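Local coordinates for protein NAD(P)H-flavin oxidoreductase (Staphylococcus epidermidis ATCC 12228, PDB 3GBH) that is a flavin mononucleotide-binding member of the nitroreductase family that probably catalyses NAD(P)H-dependent reduction of flavin or related substrates, at residues Y102-A105 against V106-L110; D114-A117 against Q118-W122. All blocks are in the same frame, centred on the assembly; numbering follows the deposited sequence. Where two conformers were deposited one is given.

Interactions 1 and 2 lie on two helices that follow each other in the chain, 98-107 and 113-128; the centres of the two contacts are about 12 Å apart. Interaction 1 is partly buried: it covers the last turns of helix 98-107 and the turn that stops it, and its acidic side chains share a calcium ion. Interaction 2 is a surface contact near the start of helix 113-128, where the helical bonds run on, a water bridges backbone to side chain, and a single aspartate reaches a second calcium. The helices meet partly through Lys116 and Leu120: Lys116 CD packs 3.8 Å from Val106 CG2, and Leu120 CD2 lies 3.9 Å from Tyr102 CG.

Interaction 1 of 2, residues Y102-A105 against V106-L110; sequences YGDA and VEQQL. With CA (calcium ion), chain N.
Asp104 and Glu107, one helical turn apart, bind the same calcium ion. Asp104 gives one oxygen, OD1, at 2.3 Å from the metal, whereas Glu107 grips it with both OE1 and OE2. Three waters also bind the ion, one of them at a long distance. The two carboxylate planes are turned 33° apart, and Asp104 OD1 comes within 3.0 Å of Glu107 OE1, a crowding of acidic oxygens that the doubly charged metal would offset. Glutamate suits the second place through its length and its two oxygens: the chain, extended beyond CG, passes the Gly103 carbonyl on its way to the ion, with Glu107 CG 3.3 Å from Gly103 O.

Asp104's other oxygen, OD2, accepts a bond from a water 3.0 Å away, and the same water accepts one from Gln108 NE2. The extended side chain of Gln108 thus brings its amide back one turn to the aspartate; Val202 of the second subunit packs on both residues.

Among the backbone bonds, Glu107 N to Gly103 O is nearly straight at 170°, and Gln108 N still reaches Asp104 O. The helix then ends in a Schellman motif: Leu110 N bonds to Ala105 O at 2.8 Å, and Gln109 N to Val106 O. Gln109, at C-prime, has a positive phi, which turns the chain out of the helix. Tyr102's hydroxyl is hydrogen-bonded to Val49 O.

Carbon contacts are lighter. Ala105 CB lies 4.5 Å from Leu110 CB, a loose contact. Val106 CG1 is anti to the backbone N (chi1 178°), which leaves CG2 beside that N and against the carbonyl oxygen of Tyr102, 3.5 Å from Tyr102 O.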
ATOM      1  N   TYR B 102      28.769  -5.653  27.827  1.00 24.21           N
ATOM      2  CA  TYR B 102      29.680  -5.405  26.724  1.00 22.97           C
ATOM      3  C   TYR B 102      30.643  -6.570  26.582  1.00 21.56           C
ATOM      4  O   TYR B 102      30.992  -6.952  25.464  1.00 21.67           O
ATOM      5  CB  TYR B 102      30.367  -4.060  26.882  1.00 23.09           C
ATOM      6  CG  TYR B 102      29.437  -2.897  26.523  1.00 23.93           C
ATOM      7  CD1 TYR B 102      28.278  -2.627  27.254  1.00 26.43           C
ATOM      8  CD2 TYR B 102      29.714  -2.097  25.444  1.00 23.02           C
ATOM      9  CE1 TYR B 102      27.420  -1.549  26.899  1.00 24.95           C
ATOM     10  CE2 TYR B 102      28.894  -1.040  25.088  1.00 26.21           C
ATOM     11  CZ  TYR B 102      27.756  -0.765  25.802  1.00 25.69           C
ATOM     12  OH  TYR B 102      26.962   0.285  25.396  1.00 26.92           O
ATOM     13  N   GLY B 103      31.006  -7.173  27.701  1.00 22.33           N
ATOM     14  CA  GLY B 103      31.801  -8.403  27.703  1.00 22.68           C
ATOM     15  C   GLY B 103      31.109  -9.524  26.929  1.00 22.86           C
ATOM     16  O   GLY B 103      31.742 -10.248  26.154  1.00 22.37           O
ATOM     17  N   ASP B 104      29.802  -9.664  27.145  1.00 24.14           N
ATOM     18  CA  ASP B 104      28.971 -10.640  26.408  1.00 24.43           C
ATOM     19  C   ASP B 104      28.972 -10.374  24.913  1.00 23.59           C
ATOM     20  O   ASP B 104      28.993 -11.306  24.107  1.00 24.50           O
ATOM     21  CB  ASP B 104      27.518 -10.641  26.941  1.00 25.53           C
ATOM     22  CG  ASP B 104      27.374 -11.324  28.319  1.00 29.34           C
ATOM     23  OD1 ASP B 104      28.377 -11.815  28.882  1.00 28.66           O
ATOM     24  OD2 ASP B 104      26.239 -11.350  28.858  1.00 29.81           O
ATOM     25  N   ALA B 105      28.996  -9.107  24.523  1.00 23.46           N
ATOM     26  CA  ALA B 105      29.081  -8.761  23.115  1.00 23.43           C
ATOM     27  C   ALA B 105      30.395  -9.228  22.471  1.00 23.61           C
ATOM     28  O   ALA B 105      30.428  -9.605  21.284  1.00 26.30           O
ATOM     29  CB  ALA B 105      28.911  -7.245  22.918  1.00 22.84           C
ATOM     30  N   VAL B 106      31.493  -9.143  23.229  1.00 22.11           N
ATOM     31  CA  VAL B 106      32.786  -9.614  22.753  1.00 20.05           C
ATOM     32  C   VAL B 106      32.774 -11.146  22.620  1.00 20.12           C
ATOM     33  O   VAL B 106      33.204 -11.684  21.600  1.00 21.32           O
ATOM     34  CB  VAL B 106      33.947  -9.123  23.690  1.00 18.94           C
ATOM     35  CG1 VAL B 106      35.281  -9.657  23.227  1.00 17.58           C
ATOM     36  CG2 VAL B 106      33.977  -7.554  23.755  1.00 20.11           C
ATOM     37  N   GLU B 107      32.287 -11.818  23.663  1.00 20.58           N
ATOM     38  CA  GLU B 107      32.162 -13.260  23.707  1.00 22.77           C
ATOM     39  C   GLU B 107      31.335 -13.770  22.510  1.00 24.41           C
ATOM     40  O   GLU B 107      31.708 -14.752  21.849  1.00 23.91           O
ATOM     41  CB  GLU B 107      31.520 -13.690  25.039  1.00 23.50           C
ATOM     42  CG  GLU B 107      32.382 -13.435  26.294  1.00 23.03           C
ATOM     43  CD  GLU B 107      31.624 -13.511  27.610  1.00 23.51           C
ATOM     44  OE1 GLU B 107      30.377 -13.646  27.652  1.00 27.81           O
ATOM     45  OE2 GLU B 107      32.269 -13.416  28.666  1.00 21.83           O
ATOM     46  N   GLN B 108      30.270 -13.043  22.194  1.00 26.21           N
ATOM     47  CA  GLN B 108      29.320 -13.429  21.156  1.00 28.40           C
ATOM     48  C   GLN B 108      29.742 -12.904  19.785  1.00 29.63           C
ATOM     49  O   GLN B 108      28.989 -12.985  18.842  1.00 31.11           O
ATOM     50  CB  GLN B 108      27.896 -12.991  21.573  1.00 27.88           C
ATOM     51  CG  GLN B 108      27.443 -13.765  22.858  1.00 28.71           C
ATOM     52  CD  GLN B 108      26.097 -13.325  23.455  1.00 31.17           C
ATOM     53  OE1 GLN B 108      25.137 -13.055  22.730  1.00 44.17           O
ATOM     54  NE2 GLN B 108      26.023 -13.265  24.784  1.00 34.78           N
ATOM     55  N   GLN B 109      30.968 -12.396  19.689  1.00 28.43           N
ATOM     56  CA  GLN B 109      31.559 -11.927  18.450  1.00 28.88           C
ATOM     57  C   GLN B 109      30.822 -10.794  17.713  1.00 28.89           C
ATOM     58  O   GLN B 109      30.925 -10.648  16.497  1.00 29.48           O
ATOM     59  CB  GLN B 109      31.851 -13.125  17.563  1.00 32.65           C
ATOM     60  CG  GLN B 109      32.952 -13.997  18.204  1.00 35.06           C
ATOM     61  CD  GLN B 109      33.466 -15.005  17.263  1.00 42.80           C
ATOM     62  OE1 GLN B 109      34.585 -14.893  16.774  1.00 50.56           O
ATOM     63  NE2 GLN B 109      32.643 -16.003  16.966  1.00 43.07           N
ATOM     64  N   LEU B 110      30.184  -9.922  18.480  1.00 27.86           N
ATOM     65  CA  LEU B 110      29.499  -8.756  17.931  1.00 27.73           C
ATOM     66  C   LEU B 110      30.379  -7.513  17.931  1.00 29.01           C
ATOM     67  O   LEU B 110      30.101  -6.568  17.221  1.00 31.50           O
ATOM     68  CB  LEU B 110      28.226  -8.501  18.704  1.00 28.23           C
ATOM     69  CG  LEU B 110      27.321  -9.731  18.847  1.00 29.21           C
ATOM     70  CD1 LEU B 110      26.075  -9.392  19.597  1.00 28.24           C
ATOM     71  CD2 LEU B 110      26.995 -10.323  17.486  1.00 29.68           C
TER
HETATM   72 CA    CA N 218      30.085 -13.029  29.920  1.00 28.17          CA
HETATM   73  O   HOH W   1      24.065 -12.625  27.146  1.00 37.81           O
HETATM   74  O   HOH W   2      28.625 -13.013  31.582  1.00 27.02           O
HETATM   75  O   HOH W   3      30.243 -15.693  30.980  1.00 40.03           O
HETATM   76  O   HOH W   4      30.594 -10.643  30.260  1.00 21.08           O

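Interaction 2 of 2, residues D114-A117 against Q118-W122; sequences DIKA and QLLDW. With CA (calcium ion), chain M.
A water molecule ties the backbone of Asp114 to the side chain of Gln118 one turn later, donating to Asp114 O at 2.6 Å and accepting from Gln118 NE2 at 2.9 Å. Gln118 bends at chi2 (-58°), folding its amide back toward the preceding turn instead of reaching straight outward. The direct bond from Gln118 N to Asp114 O is weak, at 3.4 Å; the short bond from the water is the closer of the two that this carbonyl accepts. The side chain of Asp114 leads the other way: its OD1 is 2.5 Å from a calcium ion, and its OD2 accepts a bond from a water also bound to that metal.

Further along, Leu119 N bonds to Ile115 O, Leu120 N to Lys116 O with an angle of 171°, and Asp121 N to Ala117 O, the i to i-4 pattern of an alpha helix. Branched and aliphatic chains line these turns: Ile115 CG2 meets Leu119 CD1 obliquely at 4.0 Å, while the methylene CG of Lys116 lies beside Leu120 CD1. Lysine suits this place because its apolar stem packs between helices, against Tyr102 and Val106 of helix 98-107, while its amine forms salt bridges with Glu99 and Glu113.

Water and metal therefore take up polar groups of Asp114 and Gln118, while Lys116, Leu119 and Leu120 bring aliphatic carbon and a paired lysine charge to the side that meets helix 98-107.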
ATOM      1  N   ASP B 114      38.763  -4.427  21.620  1.00 20.67           N
ATOM      2  CA  ASP B 114      39.357  -3.129  21.307  1.00 22.04           C
ATOM      3  C   ASP B 114      38.273  -2.051  21.252  1.00 21.21           C
ATOM      4  O   ASP B 114      38.415  -0.966  21.836  1.00 21.52           O
ATOM      5  CB  ASP B 114      40.098  -3.179  19.965  1.00 23.40           C
ATOM      6  CG  ASP B 114      41.058  -4.355  19.860  1.00 22.83           C
ATOM      7  OD1 ASP B 114      40.594  -5.522  19.793  1.00 21.56           O
ATOM      8  OD2 ASP B 114      42.273  -4.107  19.804  1.00 27.56           O
ATOM      9  N   ILE B 115      37.186  -2.366  20.557  1.00 20.49           N
ATOM     10  CA  ILE B 115      36.078  -1.444  20.411  1.00 21.19           C
ATOM     11  C   ILE B 115      35.313  -1.325  21.716  1.00 21.73           C
ATOM     12  O   ILE B 115      34.893  -0.209  22.093  1.00 21.44           O
ATOM     13  CB  ILE B 115      35.159  -1.896  19.256  1.00 22.27           C
ATOM     14  CG1 ILE B 115      35.874  -1.632  17.932  1.00 30.30           C
ATOM     15  CG2 ILE B 115      33.783  -1.199  19.256  1.00 23.46           C
ATOM     16  CD1 ILE B 115      36.203  -0.134  17.741  1.00 33.69           C
ATOM     17  N   LYS B 116      35.126  -2.452  22.418  1.00 21.14           N
ATOM     18  CA  LYS B 116      34.416  -2.415  23.692  1.00 20.97           C
ATOM     19  C   LYS B 116      35.082  -1.374  24.629  1.00 20.03           C
ATOM     20  O   LYS B 116      34.391  -0.588  25.232  1.00 21.89           O
ATOM     21  CB  LYS B 116      34.345  -3.771  24.366  1.00 20.07           C
ATOM     22  CG  LYS B 116      33.952  -3.664  25.826  1.00 23.43           C
ATOM     23  CD  LYS B 116      34.029  -4.968  26.574  1.00 22.08           C
ATOM     24  CE  LYS B 116      35.337  -5.139  27.215  1.00 34.23           C
ATOM     25  NZ  LYS B 116      35.534  -4.737  28.602  1.00 26.97           N
ATOM     26  N   ALA B 117      36.402  -1.401  24.730  1.00 20.42           N
ATOM     27  CA  ALA B 117      37.149  -0.498  25.621  1.00 20.66           C
ATOM     28  C   ALA B 117      36.915   0.962  25.227  1.00 21.85           C
ATOM     29  O   ALA B 117      36.706   1.819  26.092  1.00 20.14           O
ATOM     30  CB  ALA B 117      38.626  -0.835  25.618  1.00 19.60           C
ATOM     31  N   GLN B 118      36.901   1.229  23.920  1.00 23.03           N
ATOM     32  CA  GLN B 118      36.702   2.585  23.422  1.00 23.98           C
ATOM     33  C   GLN B 118      35.309   3.062  23.755  1.00 22.98           C
ATOM     34  O   GLN B 118      35.133   4.205  24.126  1.00 22.50           O
ATOM     35  CB  GLN B 118      36.954   2.678  21.900  1.00 25.01           C
ATOM     36  CG  GLN B 118      38.388   2.441  21.443  1.00 28.79           C
ATOM     37  CD  GLN B 118      39.396   3.396  22.076  1.00 34.27           C
ATOM     38  OE1 GLN B 118      39.061   4.503  22.466  1.00 41.53           O
ATOM     39  NE2 GLN B 118      40.623   2.951  22.205  1.00 35.66           N
ATOM     40  N   LEU B 119      34.314   2.188  23.619  1.00 22.07           N
ATOM     41  CA  LEU B 119      32.935   2.544  23.921  1.00 22.82           C
ATOM     42  C   LEU B 119      32.759   2.840  25.419  1.00 23.94           C
ATOM     43  O   LEU B 119      32.190   3.875  25.811  1.00 22.41           O
ATOM     44  CB  LEU B 119      31.973   1.423  23.513  1.00 22.39           C
ATOM     45  CG  LEU B 119      31.710   1.201  22.029  1.00 25.61           C
ATOM     46  CD1 LEU B 119      30.951  -0.116  21.878  1.00 21.66           C
ATOM     47  CD2 LEU B 119      30.908   2.380  21.443  1.00 25.94           C
ATOM     48  N   LEU B 120      33.243   1.928  26.257  1.00 23.63           N
ATOM     49  CA  LEU B 120      33.079   2.104  27.703  1.00 23.22           C
ATOM     50  C   LEU B 120      33.880   3.302  28.218  1.00 23.00           C
ATOM     51  O   LEU B 120      33.470   3.917  29.192  1.00 22.15           O
ATOM     52  CB  LEU B 120      33.452   0.832  28.472  1.00 23.86           C
ATOM     53  CG  LEU B 120      32.502  -0.366  28.248  1.00 23.00           C
ATOM     54  CD1 LEU B 120      32.993  -1.544  29.045  1.00 24.92           C
ATOM     55  CD2 LEU B 120      31.058  -0.038  28.587  1.00 25.72           C
ATOM     56  N   ASP B 121      35.008   3.626  27.577  1.00 24.06           N
ATOM     57  CA  ASP B 121      35.822   4.799  27.944  0.50 23.93           C
ATOM     58  C   ASP B 121      34.998   6.094  27.941  1.00 24.48           C
ATOM     59  O   ASP B 121      35.251   6.985  28.728  1.00 24.33           O
ATOM     60  CB  ASP B 121      37.024   4.971  26.998  0.50 24.14           C
ATOM     61  CG  ASP B 121      38.217   4.094  27.361  0.50 24.98           C
ATOM     62  OD1 ASP B 121      38.194   3.412  28.410  0.50 21.98           O
ATOM     63  OD2 ASP B 121      39.206   4.121  26.591  0.50 28.16           O
ATOM     64  N   TRP B 122      34.016   6.218  27.044  1.00 25.02           N
ATOM     65  CA  TRP B 122      33.144   7.421  27.099  1.00 26.74           C
ATOM     66  C   TRP B 122      31.823   7.147  27.783  1.00 25.97           C
ATOM     67  O   TRP B 122      31.315   8.012  28.506  1.00 23.02           O
ATOM     68  CB  TRP B 122      32.913   8.126  25.738  1.00 28.52           C
ATOM     69  CG  TRP B 122      32.122   7.373  24.719  1.00 30.84           C
ATOM     70  CD1 TRP B 122      32.623   6.605  23.710  1.00 32.44           C
ATOM     71  CD2 TRP B 122      30.692   7.330  24.587  1.00 34.68           C
ATOM     72  NE1 TRP B 122      31.598   6.070  22.963  1.00 33.33           N
ATOM     73  CE2 TRP B 122      30.401   6.497  23.476  1.00 32.72           C
ATOM     74  CE3 TRP B 122      29.629   7.904  25.296  1.00 32.85           C
ATOM     75  CZ2 TRP B 122      29.107   6.228  23.067  1.00 32.35           C
ATOM     76  CZ3 TRP B 122      28.341   7.628  24.890  1.00 32.46           C
ATOM     77  CH2 TRP B 122      28.090   6.797  23.781  1.00 32.61           C
TER
HETATM   78 CA    CA M 217      41.434  -7.829  19.701  1.00 20.30          CA
HETATM   79  O   HOH W   5      40.766   0.032  22.257  1.00 34.76           O
HETATM   80  O   HOH W   6      43.313  -6.579  19.081  1.00 31.13           O